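PDB 3C7A: octopine dehydrogenase, which catalyses the NADH-dependent reductive condensation of L-arginine with pyruvate to give D-octopine, and prefers arginine to other amino acids because of its positively charged guanidinium group. Local coordinates for residues T2-V7 against E28-T33; E38-T43 against I72-E77; L233-I238 against K301-L306. All blocks are in the same frame, centred on the assembly; numbering follows the deposited sequence.

How the contacts relate
The first two contacts belong to the nucleotide-binding part of the chain, the third to the alpha-helical domain. Contact 1 closes the loop from strand 3-8 through helix 12-21 to strand 27-32. The chain runs straight on from there into helix 38-46, and contact 2 closes the next loop when strand 71-73 joins the other edge of strand 27-32. The three contacts follow one another in series, with none nested or crossed, yet contacts 1 and 2 touch: Thr33 OG1 meets Glu38 OE1, and Val31 pairs with Thr73. Contact 3, on the opposite side of the chain's centre from contact 1, closes a long, mainly helical excursion by joining the loops that hold 233-238 and 301-306, near the catalytic His212.

Contact 1: residues T2-V7 against E28-T33; sequences TVKVCV and EVRVLT. With EDO (1,2-ethanediol), chain G.
Lys4 lies against a salt bridge within the adjoining strand, its CB 4.3 Å from Arg30 NH1, which in turn is 2.8 Å from Glu28 OE2. Arg30 CG stands anti to the carbonyl carbon (chi1 -59°), and a bend at chi3 brings the guanidinium back toward Glu28, whose carboxylate meets it at the edge, in plane. Lys4 CB approaches the guanidinium obliquely. Lys4 NZ remains 5.4 Å from Glu28 OE2, too far for a salt bridge but near enough that it may add to the positive field around the carboxylate. A 1,2-ethanediol, probably from the crystallisation liquor, donates weakly from O2 to the same Glu28 OE2. Arg30 NE is held by Ala79 O.

These are the two strands of the Rossmann-type beta-alpha-beta unit, strand 3-8, helix 12-21 and strand 27-32, which begins the NADH-binding part of the enzyme. Five backbone hydrogen bonds join them in parallel register, from Glu28 N to Val3 O through to Leu32 N to Val7 O, the latter 3.0 Å long with an angle of 176° at the hydrogen. Between them, Cys6 CA adds a C-H...O contact of 3.3 Å to Arg30 O.

On the face of Val5, Val7, Val29 and Val31, Val7 CG2 reaches Val29 CG1 at 4.4 Å, and helix 12-21 packs over Val7 and Val31 through Ser18. On the reverse face Cys6 SG abuts Leu32 CB at 4.3 Å, with Ile80 and Ala79 of helix 76-80 against these two side chains.

Contact 2: residues E38-T43 against I72-E77; sequences EAERWT and ITKDPE. With NAD (nicotinamide-adenine-dinucleotide), chain B.
Helix-on-sheet packing joins the first turns of helix 38-46 to strand 71-73, which lies beside strand 27-32 in the Rossmann-type sheet. Ile72 carries most of it. Its CD1 sits 4.0 Å from the centroid of the five-membered ring of Trp42, only 6° off the ring normal, so the methyl group makes a CH-pi contact over the face while the two side chains cross at about a right angle. Placing Ile72 CG1 anti to the carbonyl carbon (chi1 -57°) leaves CG2 for Ala39. Ala39 CB also lies 3.7 Å from Thr73 C. Thr43 runs antiparallel to Ile72, its OG1 4.2 Å from Ile72 CB. Trp42 also stacks on the ring of His15 of helix 12-21.

At the start of the helix the carboxylate of Glu38 faces the adenosine ribose of NAD, with NAD O2B donating to Glu38 OE1 over 3.0 Å; Thr33 OG1 hydrogen-bonds the same oxygen and would fix its position. Along the outer margin Glu40 and Lys74 stay beyond salt-bridge distance, and a water links them, donating to Glu40 OE2 at 2.7 Å and accepting from Lys74 NZ at 2.8 Å.

Contact 3: residues L233-I238 against K301-L306; sequences LFYQGI and KSYKGL
Aromatic stacking holds the two loops together: the rings of Tyr235 and Tyr303 lie face to face, centroids 4.2 Å apart and planes 17° from parallel. The overlap is shifted toward the backbone of Tyr235, whose CG lies over the centre of the Tyr303 ring and whose CB makes a CH-pi contact with it. Phe234 CD2 meets the opposite face of Tyr235, 3.5 Å above the ring plane, so this tyrosine is sandwiched. With an alanine in place of Tyr303, Tyr235 would probably lose its support on one face and be freer to swing, disturbing the hydroxyl that it holds against His212.

Apolar packing adds Leu306 CD1, which comes at the edge of the Tyr235 ring, 4.0 Å from Tyr235 CD1.

The polar contacts run mainly through backbone and water. Phe234 N donates to Leu306 O over 2.8 Å, a bent bond with 135° at the hydrogen. A water accepts from Gln236 N and donates both to Tyr303 O, at 2.9 Å, and to Leu306 O, tying both ends of the type II turn 303-306 to the other loop. A second water donates to Gln236 OE1 and accepts from Gly305 N. Extended beyond CG, the Gln236 side chain lays its amide alongside the turn, with Gln236 NE2 3.7 Å from Tyr303 C.

Tyr235 OH hydrogen-bonds NE2 of His212, the active-site residue that binds pyruvate, and may thereby position it. Segment 233-238 lies in the loop between helix 211-220, where Phe234 and Tyr235 pack on Ile215, and helix 240-263; 301-306 lies in the loop between helix 293-298 and strand 310-313.

Contact 1: residues T2-V7 against E28-T33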
loop_
_atom_site.group_PDB
_atom_site.type_symbol
_atom_site.label_atom_id
_atom_site.label_comp_id
_atom_site.label_asym_id
_atom_site.label_seq_id
_atom_site.Cartn_x
_atom_site.Cartn_y
_atom_site.Cartn_z
ATOM N N THR A 2 -23.179 -19.928 4.280
ATOM C CA THR A 2 -21.723 -19.885 4.599
ATOM C C THR A 2 -20.981 -18.965 3.627
ATOM O O THR A 2 -21.105 -19.112 2.407
ATOM C CB THR A 2 -21.094 -21.302 4.559
ATOM O OG1 THR A 2 -21.964 -22.237 5.210
ATOM C CG2 THR A 2 -19.732 -21.320 5.251
ATOM N N VAL A 3 -20.226 -18.016 4.179
ATOM C CA VAL A 3 -19.361 -17.134 3.389
ATOM C C VAL A 3 -17.944 -17.716 3.360
ATOM O O VAL A 3 -17.369 -18.021 4.409
ATOM C CB VAL A 3 -19.342 -15.685 3.955
ATOM C CG1 VAL A 3 -18.468 -14.773 3.100
ATOM C CG2 VAL A 3 -20.758 -15.119 4.051
ATOM N N LYS A 4 -17.393 -17.869 2.155
ATOM C CA LYS A 4 -16.077 -18.490 1.960
ATOM C C LYS A 4 -14.991 -17.466 1.607
ATOM O O LYS A 4 -15.148 -16.686 0.662
ATOM C CB LYS A 4 -16.165 -19.595 0.899
ATOM C CG LYS A 4 -17.044 -20.771 1.322
ATOM C CD LYS A 4 -17.476 -21.629 0.148
ATOM C CE LYS A 4 -18.443 -22.713 0.608
ATOM N NZ LYS A 4 -18.899 -23.589 -0.507
ATOM N N VAL A 5 -13.896 -17.484 2.373
ATOM C CA VAL A 5 -12.833 -16.465 2.293
ATOM C C VAL A 5 -11.432 -17.082 2.116
ATOM O O VAL A 5 -11.052 -17.992 2.859
ATOM C CB VAL A 5 -12.833 -15.551 3.566
ATOM C CG1 VAL A 5 -11.774 -14.452 3.468
ATOM C CG2 VAL A 5 -14.212 -14.937 3.811
ATOM N N CYS A 6 -10.674 -16.576 1.141
ATOM C CA CYS A 6 -9.272 -16.978 0.929
ATOM C C CYS A 6 -8.290 -15.841 1.250
ATOM O O CYS A 6 -8.400 -14.740 0.699
ATOM C CB CYS A 6 -9.056 -17.484 -0.507
ATOM S SG CYS A 6 -7.333 -17.934 -0.943
ATOM N N VAL A 7 -7.335 -16.123 2.139
ATOM C CA VAL A 7 -6.281 -15.170 2.524
ATOM C C VAL A 7 -4.946 -15.544 1.858
ATOM O O VAL A 7 -4.503 -16.691 1.956
ATOM C CB VAL A 7 -6.096 -15.109 4.073
ATOM C CG1 VAL A 7 -5.038 -14.080 4.464
ATOM C CG2 VAL A 7 -7.419 -14.807 4.778
ATOM N N GLU A 28 -16.001 -19.801 6.567
ATOM C CA GLU A 28 -14.973 -20.814 6.282
ATOM C C GLU A 28 -13.725 -20.167 5.653
ATOM O O GLU A 28 -13.824 -19.470 4.637
ATOM C CB GLU A 28 -15.543 -21.908 5.363
ATOM C CG GLU A 28 -14.547 -22.993 4.944
ATOM C CD GLU A 28 -15.104 -23.936 3.883
ATOM O OE1 GLU A 28 -16.036 -24.711 4.192
ATOM O OE2 GLU A 28 -14.599 -23.913 2.740
ATOM N N VAL A 29 -12.558 -20.410 6.255
ATOM C CA VAL A 29 -11.302 -19.754 5.850
ATOM C C VAL A 29 -10.280 -20.724 5.237
ATOM O O VAL A 29 -10.018 -21.796 5.793
ATOM C CB VAL A 29 -10.642 -18.990 7.045
ATOM C CG1 VAL A 29 -9.300 -18.371 6.645
ATOM C CG2 VAL A 29 -11.578 -17.912 7.591
ATOM N N ARG A 30 -9.708 -20.331 4.095
ATOM C CA ARG A 30 -8.608 -21.061 3.453
ATOM C C ARG A 30 -7.375 -20.165 3.290
ATOM O O ARG A 30 -7.499 -18.996 2.922
ATOM C CB ARG A 30 -9.040 -21.611 2.088
ATOM C CG ARG A 30 -10.226 -22.563 2.149
ATOM C CD ARG A 30 -10.412 -23.341 0.856
ATOM N NE ARG A 30 -11.030 -22.550 -0.210
ATOM C CZ ARG A 30 -12.331 -22.276 -0.301
ATOM N NH1 ARG A 30 -13.181 -22.708 0.625
ATOM N NH2 ARG A 30 -12.782 -21.557 -1.319
ATOM N N VAL A 31 -6.192 -20.717 3.566
ATOM C CA VAL A 31 -4.931 -19.966 3.476
ATOM C C VAL A 31 -4.049 -20.480 2.327
ATOM O O VAL A 31 -3.814 -21.687 2.208
ATOM C CB VAL A 31 -4.136 -20.004 4.822
ATOM C CG1 VAL A 31 -2.851 -19.180 4.732
ATOM C CG2 VAL A 31 -4.996 -19.509 5.977
ATOM N N LEU A 32 -3.573 -19.554 1.492
ATOM C CA LEU A 32 -2.680 -19.867 0.368
ATOM C C LEU A 32 -1.377 -19.056 0.433
ATOM O O LEU A 32 -1.411 -17.830 0.581
ATOM C CB LEU A 32 -3.395 -19.616 -0.972
ATOM C CG LEU A 32 -2.633 -19.804 -2.295
ATOM C CD1 LEU A 32 -2.461 -21.279 -2.645
ATOM C CD2 LEU A 32 -3.325 -19.066 -3.440
ATOM N N THR A 33 -0.241 -19.751 0.325
ATOM C CA THR A 33 1.088 -19.114 0.239
ATOM C C THR A 33 1.993 -19.810 -0.790
ATOM O O THR A 33 2.041 -21.041 -0.854
ATOM C CB THR A 33 1.804 -19.008 1.625
ATOM O OG1 THR A 33 3.171 -18.614 1.439
ATOM C CG2 THR A 33 1.765 -20.335 2.387
HETATM C C1 EDO G . -11.160 -27.072 1.060
HETATM O O1 EDO G . -11.077 -27.977 2.167
HETATM C C2 EDO G . -12.560 -27.124 0.463
HETATM O O2 EDO G . -13.517 -26.748 1.460
#

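Contact 2: residues E38-T43 against I72-E77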
loop_
_atom_site.group_PDB
_atom_site.type_symbol
_atom_site.label_atom_id
_atom_site.label_comp_id
_atom_site.label_asym_id
_atom_site.label_seq_id
_atom_site.Cartn_x
_atom_site.Cartn_y
_atom_site.Cartn_z
ATOM N N GLU A 38 6.517 -22.949 2.359
ATOM C CA GLU A 38 6.063 -22.253 3.576
ATOM C C GLU A 38 4.787 -22.850 4.193
ATOM O O GLU A 38 4.615 -22.824 5.417
ATOM C CB GLU A 38 5.876 -20.750 3.301
ATOM C CG GLU A 38 5.909 -19.857 4.548
ATOM C CD GLU A 38 5.850 -18.362 4.229
ATOM O OE1 GLU A 38 4.996 -17.945 3.416
ATOM O OE2 GLU A 38 6.655 -17.600 4.805
ATOM N N ALA A 39 3.904 -23.383 3.347
ATOM C CA ALA A 39 2.635 -23.975 3.795
ATOM C C ALA A 39 2.815 -25.256 4.620
ATOM O O ALA A 39 2.114 -25.458 5.614
ATOM C CB ALA A 39 1.706 -24.225 2.608
ATOM N N GLU A 40 3.748 -26.110 4.200
ATOM C CA GLU A 40 4.074 -27.341 4.933
ATOM C C GLU A 40 4.732 -27.061 6.288
ATOM O O GLU A 40 4.506 -27.795 7.254
ATOM C CB GLU A 40 4.965 -28.267 4.095
ATOM C CG GLU A 40 4.237 -28.999 2.969
ATOM C CD GLU A 40 5.029 -30.176 2.416
ATOM O OE1 GLU A 40 5.422 -31.063 3.207
ATOM O OE2 GLU A 40 5.248 -30.221 1.187
ATOM N N ARG A 41 5.541 -26.002 6.348
ATOM C CA ARG A 41 6.196 -25.571 7.591
ATOM C C ARG A 41 5.187 -25.091 8.640
ATOM O O ARG A 41 5.338 -25.384 9.830
ATOM C CB ARG A 41 7.226 -24.465 7.318
ATOM C CG ARG A 41 8.418 -24.871 6.450
ATOM C CD ARG A 41 9.436 -25.724 7.208
ATOM N NE ARG A 41 10.713 -25.802 6.495
ATOM C CZ ARG A 41 11.653 -26.720 6.714
ATOM N NH1 ARG A 41 11.474 -27.668 7.627
ATOM N NH2 ARG A 41 12.777 -26.694 6.011
ATOM N N TRP A 42 4.169 -24.357 8.187
ATOM C CA TRP A 42 3.093 -23.847 9.047
ATOM C C TRP A 42 2.270 -24.990 9.657
ATOM O O TRP A 42 2.031 -25.006 10.867
ATOM C CB TRP A 42 2.181 -22.896 8.250
ATOM C CG TRP A 42 1.251 -22.008 9.073
ATOM C CD1 TRP A 42 0.738 -22.268 10.316
ATOM C CD2 TRP A 42 0.700 -20.741 8.676
ATOM N NE1 TRP A 42 -0.075 -21.237 10.723
ATOM C CE2 TRP A 42 -0.118 -20.287 9.737
ATOM C CE3 TRP A 42 0.827 -19.940 7.532
ATOM C CZ2 TRP A 42 -0.810 -19.069 9.687
ATOM C CZ3 TRP A 42 0.141 -18.725 7.482
ATOM C CH2 TRP A 42 -0.668 -18.304 8.555
ATOM N N THR A 43 1.853 -25.940 8.819
ATOM C CA THR A 43 1.014 -27.073 9.243
ATOM C C THR A 43 1.689 -27.956 10.306
ATOM O O THR A 43 1.031 -28.425 11.242
ATOM C CB THR A 43 0.577 -27.944 8.029
ATOM O OG1 THR A 43 0.019 -27.107 7.007
ATOM C CG2 THR A 43 -0.465 -28.982 8.438
ATOM N N ILE A 72 -4.508 -25.092 5.039
ATOM C CA ILE A 72 -3.334 -24.268 4.721
ATOM C C ILE A 72 -2.487 -24.989 3.662
ATOM O O ILE A 72 -1.912 -26.047 3.937
ATOM C CB ILE A 72 -2.483 -23.948 5.987
ATOM C CG1 ILE A 72 -3.333 -23.237 7.051
ATOM C CG2 ILE A 72 -1.260 -23.100 5.621
ATOM C CD1 ILE A 72 -2.738 -23.246 8.458
ATOM N N THR A 73 -2.407 -24.412 2.461
ATOM C CA THR A 73 -1.861 -25.115 1.289
ATOM C C THR A 73 -1.142 -24.215 0.266
ATOM O O THR A 73 -1.187 -22.985 0.361
ATOM C CB THR A 73 -2.978 -25.939 0.573
ATOM O OG1 THR A 73 -2.425 -26.667 -0.531
ATOM C CG2 THR A 73 -4.103 -25.028 0.070
ATOM N N LYS A 74 -0.478 -24.846 -0.706
ATOM C CA LYS A 74 0.142 -24.139 -1.835
ATOM C C LYS A 74 -0.584 -24.384 -3.170
ATOM O O LYS A 74 -0.181 -23.846 -4.208
ATOM C CB LYS A 74 1.633 -24.496 -1.957
ATOM C CG LYS A 74 1.926 -25.891 -2.514
ATOM C CD LYS A 74 3.382 -26.014 -2.952
ATOM C CE LYS A 74 3.679 -27.371 -3.575
ATOM N NZ LYS A 74 3.684 -28.478 -2.573
ATOM N N ASP A 75 -1.648 -25.189 -3.131
ATOM C CA ASP A 75 -2.420 -25.565 -4.323
ATOM C C ASP A 75 -3.588 -24.591 -4.559
ATOM O O ASP A 75 -4.518 -24.536 -3.751
ATOM C CB ASP A 75 -2.933 -27.009 -4.174
ATOM C CG ASP A 75 -3.578 -27.564 -5.449
ATOM O OD1 ASP A 75 -3.827 -26.807 -6.414
ATOM O OD2 ASP A 75 -3.846 -28.785 -5.478
ATOM N N PRO A 76 -3.539 -23.818 -5.668
ATOM C CA PRO A 76 -4.584 -22.838 -6.001
ATOM C C PRO A 76 -5.957 -23.432 -6.352
ATOM O O PRO A 76 -6.971 -22.748 -6.196
ATOM C CB PRO A 76 -4.002 -22.099 -7.211
ATOM C CG PRO A 76 -3.048 -23.061 -7.821
ATOM C CD PRO A 76 -2.457 -23.823 -6.672
ATOM N N GLU A 77 -5.988 -24.679 -6.825
ATOM C CA GLU A 77 -7.253 -25.335 -7.192
ATOM C C GLU A 77 -8.145 -25.603 -5.972
ATOM O O GLU A 77 -9.372 -25.514 -6.062
ATOM C CB GLU A 77 -6.999 -26.631 -7.979
ATOM C CG GLU A 77 -8.251 -27.216 -8.648
ATOM C CD GLU A 77 -7.974 -28.450 -9.498
ATOM O OE1 GLU A 77 -6.939 -29.123 -9.290
ATOM O OE2 GLU A 77 -8.807 -28.757 -10.378
HETATM P PA NAD B . 5.893 -9.140 6.107
HETATM O O1A NAD B . 7.271 -8.631 5.930
HETATM O O2A NAD B . 5.704 -9.681 7.473
HETATM O O5B NAD B . 5.574 -10.268 4.994
HETATM C C5B NAD B . 6.422 -11.383 4.791
HETATM C C4B NAD B . 5.735 -12.403 3.883
HETATM O O4B NAD B . 5.835 -12.008 2.525
HETATM C C3B NAD B . 6.362 -13.790 3.964
HETATM O O3B NAD B . 5.729 -14.611 4.918
HETATM C C2B NAD B . 6.209 -14.340 2.558
HETATM O O2B NAD B . 5.011 -15.071 2.418
HETATM C C1B NAD B . 6.159 -13.101 1.680
HETATM N N9A NAD B . 7.490 -12.923 1.062
HETATM C C8A NAD B . 8.548 -12.231 1.601
HETATM N N7A NAD B . 9.597 -12.304 0.752
HETATM C C5A NAD B . 9.229 -13.034 -0.324
HETATM C C6A NAD B . 9.917 -13.406 -1.476
HETATM N N6A NAD B . 11.239 -13.247 -1.527
HETATM N N1A NAD B . 9.275 -14.174 -2.434
HETATM C C2A NAD B . 7.960 -14.564 -2.243
HETATM N N3A NAD B . 7.287 -14.189 -1.092
HETATM C C4A NAD B . 7.908 -13.433 -0.145
HETATM O O3 NAD B . 4.849 -7.946 5.781
HETATM P PN NAD B . 3.720 -7.452 6.827
HETATM O O1N NAD B . 4.396 -7.019 8.071
HETATM O O2N NAD B . 2.648 -8.472 6.895
HETATM O O5D NAD B . 3.113 -6.119 6.146
HETATM C C5D NAD B . 2.519 -6.103 4.864
HETATM C C4D NAD B . 2.473 -4.669 4.329
HETATM O O4D NAD B . 1.823 -3.799 5.247
HETATM C C3D NAD B . 3.871 -4.111 4.092
HETATM O O3D NAD B . 3.915 -3.488 2.828
HETATM C C2D NAD B . 4.070 -3.098 5.207
HETATM O O2D NAD B . 4.850 -2.004 4.782
HETATM C C1D NAD B . 2.646 -2.686 5.567
HETATM N N1N NAD B . 2.487 -2.270 6.982
HETATM C C2N NAD B . 2.886 -3.077 8.022
HETATM C C3N NAD B . 2.721 -2.664 9.349
HETATM C C7N NAD B . 2.928 -3.642 10.477
HETATM O O7N NAD B . 2.858 -3.213 11.737
HETATM N N7N NAD B . 3.195 -4.998 10.191
HETATM C C4N NAD B . 2.143 -1.417 9.608
HETATM C C5N NAD B . 1.736 -0.605 8.550
HETATM C C6N NAD B . 1.914 -1.049 7.240
HETATM O O HOH W 1 5.325 -28.028 -0.376
HETATM O O HOH W 2 -3.376 -27.683 6.421
#

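Contact 3: residues L233-I238 against K301-L306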
loop_
_atom_site.group_PDB
_atom_site.type_symbol
_atom_site.label_atom_id
_atom_site.label_comp_id
_atom_site.label_asym_id
_atom_site.label_seq_id
_atom_site.Cartn_x
_atom_site.Cartn_y
_atom_site.Cartn_z
ATOM N N LEU A 233 17.966 12.417 14.553
ATOM C CA LEU A 233 16.523 12.223 14.500
ATOM C C LEU A 233 16.023 12.193 13.060
ATOM O O LEU A 233 16.676 12.713 12.155
ATOM C CB LEU A 233 15.805 13.325 15.283
ATOM C CG LEU A 233 15.975 13.297 16.803
ATOM C CD1 LEU A 233 15.805 14.690 17.389
ATOM C CD2 LEU A 233 14.995 12.321 17.436
ATOM N N PHE A 234 14.763 11.553 12.883
ATOM C CA PHE A 234 14.334 11.257 11.520
ATOM C C PHE A 234 13.253 12.229 11.060
ATOM O O PHE A 234 13.552 13.304 10.539
ATOM C CB PHE A 234 13.825 9.819 11.420
ATOM C CG PHE A 234 13.390 9.423 10.037
ATOM C CD1 PHE A 234 14.323 9.097 9.069
ATOM C CD2 PHE A 234 12.045 9.379 9.708
ATOM C CE1 PHE A 234 13.924 8.732 7.797
ATOM C CE2 PHE A 234 11.641 9.016 8.437
ATOM C CZ PHE A 234 12.581 8.692 7.481
ATOM N N TYR A 235 11.981 12.330 11.518
ATOM C CA TYR A 235 10.949 13.340 11.241
ATOM C C TYR A 235 11.226 14.674 11.944
ATOM O O TYR A 235 11.005 15.742 11.369
ATOM C CB TYR A 235 9.554 12.834 11.638
ATOM C CG TYR A 235 9.090 11.572 10.936
ATOM C CD1 TYR A 235 9.117 10.339 11.590
ATOM C CD2 TYR A 235 8.605 11.611 9.626
ATOM C CE1 TYR A 235 8.684 9.172 10.956
ATOM C CE2 TYR A 235 8.171 10.450 8.981
ATOM C CZ TYR A 235 8.213 9.236 9.653
ATOM O OH TYR A 235 7.787 8.084 9.026
ATOM N N GLN A 236 11.711 14.603 13.184
ATOM C CA GLN A 236 11.965 15.799 13.996
ATOM C C GLN A 236 13.329 16.454 13.724
ATOM O O GLN A 236 13.710 17.411 14.407
ATOM C CB GLN A 236 11.803 15.483 15.493
ATOM C CG GLN A 236 10.358 15.208 15.930
ATOM C CD GLN A 236 10.199 14.988 17.433
ATOM O OE1 GLN A 236 11.166 15.057 18.197
ATOM N NE2 GLN A 236 8.969 14.723 17.862
ATOM N N GLY A 237 14.044 15.951 12.715
ATOM C CA GLY A 237 15.374 16.462 12.366
ATOM C C GLY A 237 15.469 17.286 11.088
ATOM O O GLY A 237 16.570 17.672 10.680
ATOM N N ILE A 238 14.326 17.562 10.460
ATOM C CA ILE A 238 14.274 18.319 9.199
ATOM C C ILE A 238 14.599 19.812 9.369
ATOM O O ILE A 238 14.465 20.363 10.465
ATOM C CB ILE A 238 12.898 18.169 8.485
ATOM C CG1 ILE A 238 11.749 18.626 9.396
ATOM C CG2 ILE A 238 12.693 16.729 8.002
ATOM C CD1 ILE A 238 10.496 19.070 8.654
ATOM N N LYS A 301 4.166 14.900 18.895
ATOM C CA LYS A 301 4.515 13.991 19.997
ATOM C C LYS A 301 4.646 12.521 19.588
ATOM O O LYS A 301 5.379 11.762 20.227
ATOM C CB LYS A 301 3.507 14.118 21.145
ATOM C CG LYS A 301 3.722 15.330 22.039
ATOM C CD LYS A 301 2.742 15.336 23.203
ATOM C CE LYS A 301 3.009 16.502 24.147
ATOM N NZ LYS A 301 2.132 16.456 25.353
ATOM N N SER A 302 3.938 12.124 18.532
ATOM C CA SER A 302 3.961 10.736 18.060
ATOM C C SER A 302 5.271 10.343 17.361
ATOM O O SER A 302 5.553 9.154 17.191
ATOM C CB SER A 302 2.757 10.447 17.155
ATOM O OG SER A 302 2.777 11.267 15.999
ATOM N N TYR A 303 6.067 11.338 16.969
ATOM C CA TYR A 303 7.357 11.100 16.314
ATOM C C TYR A 303 8.546 11.109 17.291
ATOM O O TYR A 303 9.701 11.232 16.871
ATOM C CB TYR A 303 7.597 12.127 15.197
ATOM C CG TYR A 303 6.655 12.047 14.007
ATOM C CD1 TYR A 303 6.156 10.822 13.555
ATOM C CD2 TYR A 303 6.293 13.201 13.309
ATOM C CE1 TYR A 303 5.302 10.751 12.455
ATOM C CE2 TYR A 303 5.443 13.142 12.206
ATOM C CZ TYR A 303 4.951 11.915 11.786
ATOM O OH TYR A 303 4.112 11.854 10.697
ATOM N N LYS A 304 8.258 10.969 18.583
ATOM C CA LYS A 304 9.272 11.054 19.638
ATOM C C LYS A 304 10.271 9.890 19.613
ATOM O O LYS A 304 9.890 8.728 19.776
ATOM C CB LYS A 304 8.589 11.145 21.012
ATOM C CG LYS A 304 9.533 11.312 22.198
ATOM C CD LYS A 304 8.797 11.089 23.514
ATOM C CE LYS A 304 9.723 11.234 24.716
ATOM N NZ LYS A 304 10.109 12.654 24.972
ATOM N N GLY A 305 11.544 10.220 19.392
ATOM C CA GLY A 305 12.647 9.259 19.506
ATOM C C GLY A 305 12.990 8.408 18.292
ATOM O O GLY A 305 13.761 7.451 18.408
ATOM N N LEU A 306 12.436 8.751 17.128
ATOM C CA LEU A 306 12.649 7.970 15.901
ATOM C C LEU A 306 13.855 8.482 15.101
ATOM O O LEU A 306 13.954 9.679 14.823
ATOM C CB LEU A 306 11.379 7.963 15.036
ATOM C CG LEU A 306 10.028 7.666 15.712
ATOM C CD1 LEU A 306 8.872 7.894 14.748
ATOM C CD2 LEU A 306 9.965 6.253 16.296
HETATM O O HOH W 3 11.684 11.835 14.837
HETATM O O HOH W 4 12.487 13.183 20.234
#